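Putative HTH-type transcriptional regulator PH0061 (Pyrococcus horikoshii, PDB 2DBB) probably binds specific DNA sequences as a transcriptional regulator of the AsnC family, using a helix-turn-helix domain. Local coordinates at residues B[6-9]-B[10-13]; B[23-26]-B[27-30]; B[84-87]-B[88-92]. One frame throughout, in Å; residues are numbered along the deposited sequence.

Overall arrangement
All three contacts are local, between neighbouring turns of chain, but they sit in two parts of the fold. Interactions 1 and 2 belong to the helix-turn-helix domain. Each caps the start of a helix, 9-18 and 26-32, which follow each other in the chain, and their centres are about 17 Å apart. Interaction 1 is a surface contact closed by an aspartate. Interaction 2 is partly buried and uses a capping box. Interaction 3, also partly buried, lies in the other domain, its centre about 33 Å from that of interaction 1. There serine hydroxyls donate to helix carbonyls, whereas the caps of interactions 1 and 2 accept from helix amides. All three also touch the second subunit.

Interaction 1 of 3, residues B[6-9]-B[10-13]; sequences KLDR and VDMQ
Asp-8 caps helix 9-18 by turning its carboxylate to the amides of Val-10 and Asp-11. This is the first helix of the winged helix-turn-helix domain, and Asp-8 is its N-cap. OD2 of Asp-8 accepts from Asp-11 N at 3.1 Å, and that donor comes from above the carboxylate plane, 38° out of it. The same oxygen takes a weak bond from Val-10 N. CG of Asp-8 stands anti to its own backbone N (chi1 175°), which carries OD2 round toward the amides that open the helix.

Asp-11 crosses Asp-8 at about a right angle. The two carboxylates lie close together, their planes 75° apart. This closeness of like charges is probably eased by Arg-43, which lies outside the contact on helix 37-49. NH1 of Arg-43 makes salt bridges to Asp-8 OD2 and Asp-11 OD1, so the cap is tied to a second helix of the domain.

Leu-7 meets the CB of Asp-11, again at about a right angle. Here it is the branch point that touches: CG of Leu-7 packs 3.8 Å from Asp-11 CB, with CD2 alongside. Leu-7 also rests on Ile-52, and on Leu-65 of the second subunit. The aliphatic part of the contact thus continues into the dimer.

The backbone takes up the helical pattern at once, with Met-12 N bonded to Asp-8 O. One residue along, Gln-13 N donates to Arg-9 O at 3.3 Å, while CG of Gln-13 sits 3.1 Å from that same Arg-9 oxygen.

Interaction 2 of 3, residues B[23-26]-B[27-30]; sequences RLTY and RELA
Glu-28 OE1 is gripped by three donors at the start of helix 26-32. Thr-25 N donates to OE1 of Glu-28 at 3.0 Å, on the anti side and 17° out of the carboxylate plane, in a nearly straight bond. A water donates to Glu-28 OE1 at 2.6 Å and also to Arg-23 O. Thr-25 OG1 adds a weak bond. In return, Glu-28 N donates to Thr-25 OG1 at 3.2 Å. These reciprocal bonds make a capping box, with Thr-25 as N-cap. OG1 of Thr-25 lies between its own backbone N and carbonyl carbon (chi1 66°), which turns it to face the Glu-28 amide.

The apolar side of the turn is built by leucines. CD2 of Leu-29 packs 3.9 Å from Leu-24 CB and also meets Leu-24 CD1. Its other methyl, CD1 of Leu-29, stands at the edge of the Tyr-26 ring, 4.3 Å from Tyr-26 CD1. Leu-29 reaches on to Leu-14 and Ile-17 of helix 9-18 and Ile-44 of helix 37-49. An alanine in place of Leu-29 would probably open a gap between Leu-24 and the Tyr-26 ring edge.

Helix 26-32 begins the predicted DNA-binding motif. The polar box fixes its first turn on the exposed side, while the leucines seat it on its neighbouring helices.

Interaction 3 of 3, residues B[84-87]-B[88-92]; sequences KVIS and EISDI
The carbonyl group of Ile-86 has Ser-90 on both faces of its plane. The hydroxyl OG of Ser-90 lies above one face, 35° out of the plane. Ser-90 N reaches Ile-86 O from the opposite face at 2.9 Å, tilted 28°. The hydroxyl bond, from Ser-90 OG to Ile-86 O, is modelled at 2.5 Å; so short a length is doubtful. OG of Ser-90 stands beside its own backbone N (chi1 -69°), which brings it back over the preceding turn. There it also touches the CG2 methyl of Ile-86.

The carbonyl of Lys-84 is approached differently. Glu-88 N and Ser-87 OG both reach it from the same face. Glu-88 N donates to Lys-84 O at 2.9 Å, and Ser-87 OG donates to that oxygen at 3.0 Å. The Ser-87 hydroxyl thus shares an acceptor with a helical backbone bond. Between these two carbonyls, Val-85 O takes the amide of Ile-89, and CG1 of Ile-89 lies 3.3 Å from this Val-85 oxygen.

The contact lies on the last turns of helix 79-89 and the turn that follows. This is the first helix of the alpha+beta domain, whose beta-alpha-beta-beta-alpha-beta order is that of a ferredoxin-like fold. Ile-86 and Ile-89 pack on Val-98 of strand 95-102, and Ile-89 also meets Phe-127 of helix 117-129. A type I turn from Ile-89 to Ile-92, with Ser-90 as its second residue, leads the chain out of the helix, closed by Ile-92 N on Ile-89 O at 3.0 Å. The carbonyl of Ser-90 accepts from Lys-147 of the second subunit.

Isoleucines set the helix against the sheet. The Ser-87 hydroxyl adds a second donor at Lys-84 O, and that of Ser-90 appears to do the same at Ile-86 O.

Interaction 1 of 3, residues B[6-9]-B[10-13]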
ATOM      1  N   LYS B   6       0.952   0.432 -22.203  1.00 73.76           N
ATOM      2  CA  LYS B   6      -0.238   0.832 -22.955  1.00 72.69           C
ATOM      3  C   LYS B   6      -1.493   0.027 -22.642  1.00 71.45           C
ATOM      4  O   LYS B   6      -1.493  -1.203 -22.712  1.00 72.03           O
ATOM      5  CB  LYS B   6       0.041   0.774 -24.459  1.00 73.43           C
ATOM      6  CG  LYS B   6      -0.433   2.018 -25.207  1.00 74.50           C
ATOM      7  CD  LYS B   6       0.244   3.267 -24.654  1.00 74.04           C
ATOM      8  CE  LYS B   6      -0.157   4.523 -25.411  1.00 74.41           C
ATOM      9  NZ  LYS B   6       0.615   5.712 -24.937  1.00 73.52           N
ATOM     10  N   LEU B   7      -2.563   0.743 -22.304  1.00 69.06           N
ATOM     11  CA  LEU B   7      -3.844   0.128 -21.970  1.00 65.93           C
ATOM     12  C   LEU B   7      -4.984   1.074 -22.345  1.00 63.24           C
ATOM     13  O   LEU B   7      -4.896   2.280 -22.119  1.00 62.79           O
ATOM     14  CB  LEU B   7      -3.895  -0.179 -20.470  1.00 66.40           C
ATOM     15  CG  LEU B   7      -5.125  -0.916 -19.937  1.00 66.10           C
ATOM     16  CD1 LEU B   7      -5.208  -2.297 -20.576  1.00 65.94           C
ATOM     17  CD2 LEU B   7      -5.039  -1.029 -18.427  1.00 65.33           C
ATOM     18  N   ASP B   8      -6.044   0.516 -22.920  1.00 60.37           N
ATOM     19  CA  ASP B   8      -7.220   1.280 -23.344  1.00 57.31           C
ATOM     20  C   ASP B   8      -7.570   2.444 -22.406  1.00 55.51           C
ATOM     21  O   ASP B   8      -7.463   2.326 -21.185  1.00 53.97           O
ATOM     22  CB  ASP B   8      -8.410   0.327 -23.472  1.00 59.36           C
ATOM     23  CG  ASP B   8      -9.703   1.044 -23.777  1.00 60.48           C
ATOM     24  OD1 ASP B   8      -9.815   1.640 -24.870  1.00 60.33           O
ATOM     25  OD2 ASP B   8     -10.607   1.010 -22.915  1.00 61.51           O
ATOM     26  N   ARG B   9      -7.997   3.564 -22.987  1.00 53.46           N
ATOM     27  CA  ARG B   9      -8.339   4.757 -22.214  1.00 51.78           C
ATOM     28  C   ARG B   9      -9.467   4.552 -21.203  1.00 49.40           C
ATOM     29  O   ARG B   9      -9.423   5.096 -20.097  1.00 48.10           O
ATOM     30  CB  ARG B   9      -8.708   5.912 -23.150  1.00 54.12           C
ATOM     31  CG  ARG B   9      -8.847   7.252 -22.431  1.00 57.91           C
ATOM     32  CD  ARG B   9      -9.154   8.393 -23.395  1.00 60.79           C
ATOM     33  NE  ARG B   9      -9.114   9.698 -22.735  1.00 63.37           N
ATOM     34  CZ  ARG B   9      -8.022  10.227 -22.182  1.00 65.62           C
ATOM     35  NH1 ARG B   9      -6.873   9.564 -22.210  1.00 65.53           N
ATOM     36  NH2 ARG B   9      -8.081  11.422 -21.605  1.00 66.46           N
ATOM     37  N   VAL B  10     -10.480   3.784 -21.585  1.00 45.77           N
ATOM     38  CA  VAL B  10     -11.600   3.518 -20.690  1.00 41.82           C
ATOM     39  C   VAL B  10     -11.185   2.573 -19.565  1.00 39.45           C
ATOM     40  O   VAL B  10     -11.667   2.689 -18.441  1.00 38.34           O
ATOM     41  CB  VAL B  10     -12.790   2.910 -21.452  1.00 42.22           C
ATOM     42  CG1 VAL B  10     -13.883   2.496 -20.474  1.00 41.17           C
ATOM     43  CG2 VAL B  10     -13.330   3.926 -22.451  1.00 43.14           C
ATOM     44  N   ASP B  11     -10.291   1.635 -19.865  1.00 37.54           N
ATOM     45  CA  ASP B  11      -9.829   0.705 -18.843  1.00 36.39           C
ATOM     46  C   ASP B  11      -9.091   1.468 -17.746  1.00 33.44           C
ATOM     47  O   ASP B  11      -9.246   1.173 -16.563  1.00 28.65           O
ATOM     48  CB  ASP B  11      -8.899  -0.356 -19.439  1.00 38.17           C
ATOM     49  CG  ASP B  11      -9.630  -1.342 -20.338  1.00 40.71           C
ATOM     50  OD1 ASP B  11     -10.647  -1.919 -19.899  1.00 40.13           O
ATOM     51  OD2 ASP B  11      -9.178  -1.550 -21.483  1.00 44.68           O
ATOM     52  N   MET B  12      -8.293   2.457 -18.137  1.00 33.60           N
ATOM     53  CA  MET B  12      -7.548   3.236 -17.155  1.00 34.52           C
ATOM     54  C   MET B  12      -8.495   4.045 -16.267  1.00 32.21           C
ATOM     55  O   MET B  12      -8.298   4.124 -15.061  1.00 31.99           O
ATOM     56  CB  MET B  12      -6.551   4.168 -17.848  1.00 36.35           C
ATOM     57  CG  MET B  12      -5.546   4.838 -16.898  1.00 41.43           C
ATOM     58  SD  MET B  12      -4.418   3.697 -16.012  1.00 44.06           S
ATOM     59  CE  MET B  12      -5.100   3.746 -14.387  1.00 43.74           C
ATOM     60  N   GLN B  13      -9.526   4.637 -16.859  1.00 31.91           N
ATOM     61  CA  GLN B  13     -10.485   5.424 -16.083  1.00 31.40           C
ATOM     62  C   GLN B  13     -11.146   4.512 -15.058  1.00 28.94           C
ATOM     63  O   GLN B  13     -11.302   4.865 -13.891  1.00 28.02           O
ATOM     64  CB  GLN B  13     -11.551   6.021 -17.002  1.00 33.18           C
ATOM     65  CG  GLN B  13     -10.984   6.907 -18.101  1.00 37.19           C
ATOM     66  CD  GLN B  13     -12.051   7.398 -19.066  1.00 38.55           C
ATOM     67  OE1 GLN B  13     -12.957   6.653 -19.432  1.00 39.05           O
ATOM     68  NE2 GLN B  13     -11.932   8.648 -19.497  1.00 41.11           N
TER

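Interaction 2 of 3, residues B[23-26]-B[27-30]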
ATOM      1  N   ARG B  23     -16.505  -0.689  -4.640  1.00 26.38           N
ATOM      2  CA  ARG B  23     -17.815  -1.333  -4.508  1.00 28.36           C
ATOM      3  C   ARG B  23     -18.873  -0.801  -5.468  1.00 28.42           C
ATOM      4  O   ARG B  23     -20.035  -1.187  -5.385  1.00 32.55           O
ATOM      5  CB  ARG B  23     -18.337  -1.235  -3.066  1.00 27.38           C
ATOM      6  CG  ARG B  23     -17.561  -2.076  -2.065  1.00 26.89           C
ATOM      7  CD  ARG B  23     -18.239  -2.084  -0.692  1.00 27.14           C
ATOM      8  NE  ARG B  23     -19.531  -2.769  -0.716  1.00 25.12           N
ATOM      9  CZ  ARG B  23     -19.694  -4.084  -0.597  1.00 28.90           C
ATOM     10  NH1 ARG B  23     -18.646  -4.884  -0.438  1.00 28.68           N
ATOM     11  NH2 ARG B  23     -20.914  -4.606  -0.646  1.00 32.02           N
ATOM     12  N   LEU B  24     -18.483   0.079  -6.380  1.00 28.36           N
ATOM     13  CA  LEU B  24     -19.431   0.614  -7.347  1.00 28.07           C
ATOM     14  C   LEU B  24     -19.953  -0.519  -8.235  1.00 28.01           C
ATOM     15  O   LEU B  24     -19.174  -1.299  -8.772  1.00 27.62           O
ATOM     16  CB  LEU B  24     -18.754   1.688  -8.204  1.00 28.39           C
ATOM     17  CG  LEU B  24     -18.457   2.996  -7.469  1.00 27.16           C
ATOM     18  CD1 LEU B  24     -17.482   3.837  -8.275  1.00 28.02           C
ATOM     19  CD2 LEU B  24     -19.757   3.745  -7.227  1.00 28.52           C
ATOM     20  N   THR B  25     -21.272  -0.614  -8.375  1.00 28.53           N
ATOM     21  CA  THR B  25     -21.883  -1.652  -9.203  1.00 28.72           C
ATOM     22  C   THR B  25     -21.597  -1.354 -10.672  1.00 27.76           C
ATOM     23  O   THR B  25     -21.300  -0.207 -11.022  1.00 25.06           O
ATOM     24  CB  THR B  25     -23.416  -1.696  -9.016  1.00 29.18           C
ATOM     25  OG1 THR B  25     -23.993  -0.480  -9.517  1.00 32.07           O
ATOM     26  CG2 THR B  25     -23.771  -1.842  -7.542  1.00 29.67           C
ATOM     27  N   TYR B  26     -21.687  -2.377 -11.526  1.00 27.08           N
ATOM     28  CA  TYR B  26     -21.437  -2.192 -12.955  1.00 28.23           C
ATOM     29  C   TYR B  26     -22.371  -1.125 -13.531  1.00 28.46           C
ATOM     30  O   TYR B  26     -22.008  -0.384 -14.445  1.00 27.98           O
ATOM     31  CB  TYR B  26     -21.639  -3.510 -13.719  1.00 29.38           C
ATOM     32  CG  TYR B  26     -20.680  -4.613 -13.323  1.00 31.57           C
ATOM     33  CD1 TYR B  26     -19.452  -4.317 -12.737  1.00 31.55           C
ATOM     34  CD2 TYR B  26     -20.993  -5.954 -13.552  1.00 31.94           C
ATOM     35  CE1 TYR B  26     -18.557  -5.317 -12.385  1.00 34.25           C
ATOM     36  CE2 TYR B  26     -20.093  -6.974 -13.205  1.00 34.28           C
ATOM     37  CZ  TYR B  26     -18.878  -6.641 -12.620  1.00 35.21           C
ATOM     38  OH  TYR B  26     -17.978  -7.617 -12.260  1.00 37.06           O
ATOM     39  N   ARG B  27     -23.579  -1.059 -12.986  1.00 29.19           N
ATOM     40  CA  ARG B  27     -24.571  -0.089 -13.425  1.00 30.21           C
ATOM     41  C   ARG B  27     -24.075   1.337 -13.128  1.00 28.63           C
ATOM     42  O   ARG B  27     -24.084   2.192 -14.013  1.00 28.74           O
ATOM     43  CB  ARG B  27     -25.906  -0.385 -12.723  1.00 33.22           C
ATOM     44  CG  ARG B  27     -27.008   0.620 -12.987  1.00 39.20           C
ATOM     45  CD  ARG B  27     -28.384   0.098 -12.532  1.00 43.61           C
ATOM     46  NE  ARG B  27     -28.918  -0.931 -13.427  1.00 45.46           N
ATOM     47  CZ  ARG B  27     -28.687  -2.236 -13.307  1.00 48.24           C
ATOM     48  NH1 ARG B  27     -27.926  -2.696 -12.316  1.00 49.16           N
ATOM     49  NH2 ARG B  27     -29.214  -3.086 -14.182  1.00 46.92           N
ATOM     50  N   GLU B  28     -23.630   1.585 -11.899  1.00 25.86           N
ATOM     51  CA  GLU B  28     -23.113   2.901 -11.530  1.00 27.71           C
ATOM     52  C   GLU B  28     -21.899   3.247 -12.401  1.00 27.85           C
ATOM     53  O   GLU B  28     -21.755   4.377 -12.870  1.00 27.75           O
ATOM     54  CB  GLU B  28     -22.696   2.926 -10.054  1.00 27.98           C
ATOM     55  CG  GLU B  28     -23.840   2.914  -9.050  1.00 29.43           C
ATOM     56  CD  GLU B  28     -23.341   2.818  -7.615  1.00 32.16           C
ATOM     57  OE1 GLU B  28     -22.802   1.750  -7.238  1.00 33.07           O
ATOM     58  OE2 GLU B  28     -23.473   3.810  -6.865  1.00 30.42           O
ATOM     59  N   LEU B  29     -21.018   2.273 -12.609  1.00 28.17           N
ATOM     60  CA  LEU B  29     -19.835   2.499 -13.437  1.00 28.16           C
ATOM     61  C   LEU B  29     -20.257   2.845 -14.865  1.00 28.05           C
ATOM     62  O   LEU B  29     -19.722   3.775 -15.472  1.00 27.81           O
ATOM     63  CB  LEU B  29     -18.946   1.252 -13.447  1.00 28.08           C
ATOM     64  CG  LEU B  29     -18.286   0.895 -12.112  1.00 29.90           C
ATOM     65  CD1 LEU B  29     -17.661  -0.482 -12.198  1.00 30.35           C
ATOM     66  CD2 LEU B  29     -17.240   1.947 -11.770  1.00 28.58           C
ATOM     67  N   ALA B  30     -21.221   2.098 -15.397  1.00 27.38           N
ATOM     68  CA  ALA B  30     -21.698   2.342 -16.755  1.00 28.90           C
ATOM     69  C   ALA B  30     -22.271   3.758 -16.880  1.00 29.82           C
ATOM     70  O   ALA B  30     -22.055   4.439 -17.883  1.00 29.41           O
ATOM     71  CB  ALA B  30     -22.752   1.303 -17.143  1.00 26.60           C
TER
HETATM   72  O   HOH W   1     -22.363   0.707  -4.874  1.00 47.65           O

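Interaction 3 of 3, residues B[84-87]-B[88-92]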
ATOM      1  N   LYS B  84      16.293 -15.504  -2.208  1.00 39.51           N
ATOM      2  CA  LYS B  84      15.982 -16.482  -1.176  1.00 40.83           C
ATOM      3  C   LYS B  84      15.294 -15.794  -0.009  1.00 39.04           C
ATOM      4  O   LYS B  84      14.337 -16.322   0.547  1.00 41.39           O
ATOM      5  CB  LYS B  84      17.250 -17.186  -0.684  1.00 42.24           C
ATOM      6  CG  LYS B  84      16.966 -18.381   0.218  1.00 46.61           C
ATOM      7  CD  LYS B  84      18.248 -19.111   0.595  1.00 51.03           C
ATOM      8  CE  LYS B  84      17.962 -20.441   1.292  1.00 52.28           C
ATOM      9  NZ  LYS B  84      17.241 -20.294   2.588  1.00 52.05           N
ATOM     10  N   VAL B  85      15.782 -14.615   0.363  1.00 37.76           N
ATOM     11  CA  VAL B  85      15.171 -13.876   1.460  1.00 35.65           C
ATOM     12  C   VAL B  85      13.729 -13.584   1.087  1.00 33.34           C
ATOM     13  O   VAL B  85      12.814 -13.780   1.885  1.00 31.65           O
ATOM     14  CB  VAL B  85      15.866 -12.522   1.708  1.00 36.10           C
ATOM     15  CG1 VAL B  85      15.096 -11.737   2.762  1.00 34.99           C
ATOM     16  CG2 VAL B  85      17.297 -12.740   2.157  1.00 37.87           C
ATOM     17  N   ILE B  86      13.542 -13.112  -0.141  1.00 32.62           N
ATOM     18  CA  ILE B  86      12.223 -12.761  -0.638  1.00 32.05           C
ATOM     19  C   ILE B  86      11.242 -13.926  -0.633  1.00 34.85           C
ATOM     20  O   ILE B  86      10.079 -13.757  -0.267  1.00 33.27           O
ATOM     21  CB  ILE B  86      12.324 -12.163  -2.046  1.00 30.42           C
ATOM     22  CG1 ILE B  86      13.069 -10.821  -1.970  1.00 27.99           C
ATOM     23  CG2 ILE B  86      10.932 -11.992  -2.644  1.00 31.83           C
ATOM     24  CD1 ILE B  86      13.473 -10.256  -3.304  1.00 29.15           C
ATOM     25  N   SER B  87      11.703 -15.109  -1.032  1.00 36.01           N
ATOM     26  CA  SER B  87      10.821 -16.271  -1.048  1.00 40.00           C
ATOM     27  C   SER B  87      10.578 -16.720   0.389  1.00 39.45           C
ATOM     28  O   SER B  87       9.535 -17.284   0.705  1.00 40.60           O
ATOM     29  CB  SER B  87      11.442 -17.416  -1.860  1.00 40.78           C
ATOM     30  OG  SER B  87      12.606 -17.926  -1.232  1.00 45.49           O
ATOM     31  N   GLU B  88      11.551 -16.449   1.253  1.00 41.27           N
ATOM     32  CA  GLU B  88      11.472 -16.808   2.666  1.00 41.63           C
ATOM     33  C   GLU B  88      10.430 -15.983   3.424  1.00 40.84           C
ATOM     34  O   GLU B  88       9.719 -16.508   4.278  1.00 42.59           O
ATOM     35  CB  GLU B  88      12.840 -16.615   3.329  1.00 45.24           C
ATOM     36  CG  GLU B  88      13.515 -17.895   3.814  1.00 52.02           C
ATOM     37  CD  GLU B  88      12.795 -18.544   4.987  1.00 55.53           C
ATOM     38  OE1 GLU B  88      12.690 -17.908   6.060  1.00 56.81           O
ATOM     39  OE2 GLU B  88      12.332 -19.694   4.834  1.00 58.75           O
ATOM     40  N   ILE B  89      10.333 -14.695   3.109  1.00 37.86           N
ATOM     41  CA  ILE B  89       9.394 -13.823   3.810  1.00 35.75           C
ATOM     42  C   ILE B  89       8.069 -13.525   3.109  1.00 34.91           C
ATOM     43  O   ILE B  89       7.114 -13.095   3.756  1.00 35.76           O
ATOM     44  CB  ILE B  89      10.057 -12.467   4.142  1.00 35.26           C
ATOM     45  CG1 ILE B  89      10.402 -11.730   2.846  1.00 31.35           C
ATOM     46  CG2 ILE B  89      11.308 -12.694   4.983  1.00 32.45           C
ATOM     47  CD1 ILE B  89      10.963 -10.339   3.052  1.00 31.32           C
ATOM     48  N   SER B  90       8.000 -13.744   1.802  1.00 33.97           N
ATOM     49  CA  SER B  90       6.777 -13.451   1.063  1.00 33.81           C
ATOM     50  C   SER B  90       5.531 -14.193   1.530  1.00 34.76           C
ATOM     51  O   SER B  90       4.417 -13.733   1.292  1.00 33.73           O
ATOM     52  CB  SER B  90       6.991 -13.699  -0.427  1.00 34.56           C
ATOM     53  OG  SER B  90       7.874 -12.731  -0.966  1.00 37.28           O
ATOM     54  N   ASP B  91       5.709 -15.332   2.193  1.00 35.62           N
ATOM     55  CA  ASP B  91       4.570 -16.102   2.672  1.00 36.85           C
ATOM     56  C   ASP B  91       4.149 -15.741   4.089  1.00 36.13           C
ATOM     57  O   ASP B  91       3.111 -16.201   4.556  1.00 36.13           O
ATOM     58  CB  ASP B  91       4.858 -17.603   2.611  1.00 40.28           C
ATOM     59  CG  ASP B  91       5.136 -18.082   1.206  1.00 44.02           C
ATOM     60  OD1 ASP B  91       4.546 -17.517   0.256  1.00 44.19           O
ATOM     61  OD2 ASP B  91       5.938 -19.030   1.054  1.00 47.37           O
ATOM     62  N   ILE B  92       4.951 -14.933   4.778  1.00 32.87           N
ATOM     63  CA  ILE B  92       4.603 -14.530   6.137  1.00 31.11           C
ATOM     64  C   ILE B  92       3.392 -13.610   6.064  1.00 29.49           C
ATOM     65  O   ILE B  92       3.381 -12.644   5.302  1.00 29.41           O
ATOM     66  CB  ILE B  92       5.761 -13.803   6.818  1.00 30.66           C
ATOM     67  CG1 ILE B  92       6.990 -14.714   6.844  1.00 30.51           C
ATOM     68  CG2 ILE B  92       5.359 -13.405   8.226  1.00 31.81           C
ATOM     69  CD1 ILE B  92       8.233 -14.054   7.402  1.00 30.90           C
TER